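PDB 5X45: protease 2A, which probably cleaves the viral polyprotein as a chymotrypsin-like cysteine protease of human rhinovirus C15. Local coordinates for residues A[32-37]-A[91-96]. Residues are numbered along the deposited sequence; the frame is centred on the assembly and turned at random.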
loop_
_atom_site.group_PDB
_atom_site.type_symbol
_atom_site.label_atom_id
_atom_site.label_comp_id
_atom_site.label_asym_id
_atom_site.label_seq_id
_atom_site.Cartn_x
_atom_site.Cartn_y
_atom_site.Cartn_z
ATOM N N ALA A 32 3.867 -9.571 7.105
ATOM C CA ALA A 32 5.052 -8.766 7.374
ATOM C C ALA A 32 4.689 -7.424 8.011
ATOM O O ALA A 32 4.322 -6.483 7.314
ATOM C CB ALA A 32 5.848 -8.546 6.074
ATOM N N LEU A 33 4.798 -7.339 9.334
ATOM C CA LEU A 33 4.485 -6.106 10.065
ATOM C C LEU A 33 5.509 -4.998 9.822
ATOM O O LEU A 33 5.212 -3.816 10.001
ATOM C CB LEU A 33 4.339 -6.394 11.566
ATOM C CG LEU A 33 3.020 -7.017 12.073
ATOM C CD1 LEU A 33 2.372 -8.070 11.184
ATOM C CD2 LEU A 33 3.145 -7.503 13.523
ATOM N N THR A 34 6.700 -5.381 9.382
ATOM C CA THR A 34 7.728 -4.407 9.026
ATOM C C THR A 34 7.385 -3.754 7.688
ATOM O O THR A 34 8.069 -2.834 7.230
ATOM C CB THR A 34 9.131 -5.050 8.960
ATOM O OG1 THR A 34 9.065 -6.281 8.223
ATOM C CG2 THR A 34 9.646 -5.332 10.361
ATOM N N ALA A 35 6.325 -4.249 7.056
ATOM C CA ALA A 35 5.797 -3.633 5.851
ATOM C C ALA A 35 4.307 -3.337 6.006
ATOM O O ALA A 35 3.655 -2.920 5.043
ATOM C CB ALA A 35 6.036 -4.534 4.650
ATOM N N ASP A 36 3.780 -3.575 7.213
ATOM C CA ASP A 36 2.349 -3.433 7.508
ATOM C C ASP A 36 1.516 -4.131 6.428
ATOM O O ASP A 36 0.534 -3.582 5.911
ATOM C CB ASP A 36 1.964 -1.953 7.627
ATOM C CG ASP A 36 0.554 -1.759 8.158
ATOM O OD1 ASP A 36 0.054 -2.683 8.833
ATOM O OD2 ASP A 36 -0.055 -0.696 7.893
ATOM N N LEU A 37 1.899 -5.361 6.111
ATOM C CA LEU A 37 1.344 -6.053 4.953
ATOM C C LEU A 37 0.905 -7.459 5.278
ATOM O O LEU A 37 1.639 -8.225 5.904
ATOM C CB LEU A 37 2.373 -6.111 3.826
ATOM C CG LEU A 37 1.904 -6.773 2.535
ATOM C CD1 LEU A 37 0.844 -5.915 1.829
ATOM C CD2 LEU A 37 3.085 -7.041 1.624
ATOM N N ILE A 91 9.965 1.134 12.650
ATOM C CA ILE A 91 10.574 1.199 11.322
ATOM C C ILE A 91 9.820 0.310 10.335
ATOM O O ILE A 91 9.458 -0.816 10.658
ATOM C CB ILE A 91 12.058 0.764 11.344
ATOM C CG1 ILE A 91 12.885 1.630 12.306
ATOM C CG2 ILE A 91 12.639 0.786 9.936
ATOM C CD1 ILE A 91 12.679 3.109 12.172
ATOM N N GLN A 92 9.591 0.823 9.129
ATOM C CA GLN A 92 9.056 0.016 8.043
ATOM C C GLN A 92 10.044 -0.013 6.876
ATOM O O GLN A 92 10.927 0.834 6.781
ATOM C CB GLN A 92 7.683 0.538 7.597
ATOM C CG GLN A 92 6.547 0.102 8.523
ATOM C CD GLN A 92 5.159 0.354 7.950
ATOM O OE1 GLN A 92 4.968 0.397 6.734
ATOM N NE2 GLN A 92 4.177 0.499 8.833
ATOM N N TYR A 93 9.912 -1.020 6.019
ATOM C CA TYR A 93 10.857 -1.247 4.924
ATOM C C TYR A 93 10.201 -1.131 3.548
ATOM O O TYR A 93 8.981 -1.283 3.416
ATOM C CB TYR A 93 11.526 -2.616 5.082
ATOM C CG TYR A 93 12.385 -2.695 6.323
ATOM C CD1 TYR A 93 13.710 -2.262 6.304
ATOM C CD2 TYR A 93 11.864 -3.153 7.526
ATOM C CE1 TYR A 93 14.501 -2.311 7.449
ATOM C CE2 TYR A 93 12.642 -3.203 8.669
ATOM C CZ TYR A 93 13.960 -2.783 8.624
ATOM O OH TYR A 93 14.738 -2.831 9.758
ATOM N N ASN A 94 11.019 -0.837 2.538
ATOM C CA ASN A 94 10.563 -0.725 1.151
ATOM C C ASN A 94 9.422 0.265 0.950
ATOM O O ASN A 94 8.294 -0.111 0.626
ATOM C CB ASN A 94 10.164 -2.104 0.608
ATOM C CG ASN A 94 11.334 -3.083 0.591
ATOM O OD1 ASN A 94 11.326 -4.097 1.288
ATOM N ND2 ASN A 94 12.345 -2.778 -0.212
ATOM N N LEU A 95 9.726 1.543 1.144
ATOM C CA LEU A 95 8.714 2.566 0.981
ATOM C C LEU A 95 8.933 3.419 -0.253
ATOM O O LEU A 95 10.067 3.685 -0.664
ATOM C CB LEU A 95 8.648 3.456 2.220
ATOM C CG LEU A 95 8.030 2.648 3.358
ATOM C CD1 LEU A 95 9.091 2.283 4.379
ATOM C CD2 LEU A 95 6.833 3.355 3.986
ATOM N N LEU A 96 7.818 3.845 -0.831
ATOM C CA LEU A 96 7.808 4.910 -1.813
ATOM C C LEU A 96 7.276 6.170 -1.145
ATOM O O LEU A 96 6.242 6.130 -0.483
ATOM C CB LEU A 96 6.955 4.521 -3.013
ATOM C CG LEU A 96 7.445 3.265 -3.731
ATOM C CD1 LEU A 96 6.285 2.586 -4.440
ATOM C CD2 LEU A 96 8.557 3.621 -4.708
#
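Thr-34 O receives the backbone N-H of Tyr-93, with Tyr-93 N to Thr-34 O at 2.9 Å. The donor lies almost in line with the carbonyl bond (C=O...N angle 171°). Gln-92 CA also makes a CA-H...O contact with Thr-34 O at 3.1 Å. Thr-34 sits in a type I turn from Ala-32 to Ala-35, followed by a G1 beta bulge in which Asp-36 and Leu-37 both face Ala-32. This turn ends the hairpin of strands 28-32 and 37-41 in the four-stranded N-terminal sheet. It docks against the two-stranded 78-81/90-93 arm, on strand 90-93, just before the chain turns a corner at Asn-94 and enters the six-stranded barrel of the chymotrypsin-like fold. Ala-32 O accepts from both Leu-37 N and Ala-35 N, which closes the turn.

The Gln-92 side chain runs extended beyond CG, alongside the turn. Gln-92 NE2 lies 3.5 Å from Asp-36 CB, a contact with the carbon and not with the carboxylate. Both ends of the amide are held by other groups: Gln-92 NE2 hydrogen-bonds His-90 NE2, and OE1 hydrogen-bonds Thr-122 OG1. With chi1 at -170°, the Asp-36 carboxylate points opposite its own backbone N and is turned past the amide. There OD1 hydrogen-bonds Tyr-87 OH, and OD2 makes a weak hydrogen bond to His-20 ND1. Thr-122 OG1 bridges Gln-92 OE1 and, weakly, Asp-36 OD2. The Asp-36 and His-20 pairing is consistent with the Asp-His part of a catalytic triad, as in related proteases.

On the exposed side, Tyr-93 offers a ring edge to Thr-34, while Ile-91 CG2 lies over one face near the rim. Thr-34 CB is near the ring plane, 3.6 Å from Tyr-93 CD2, and its methyl CG2 lies 4.0 Å from Tyr-93 CE2.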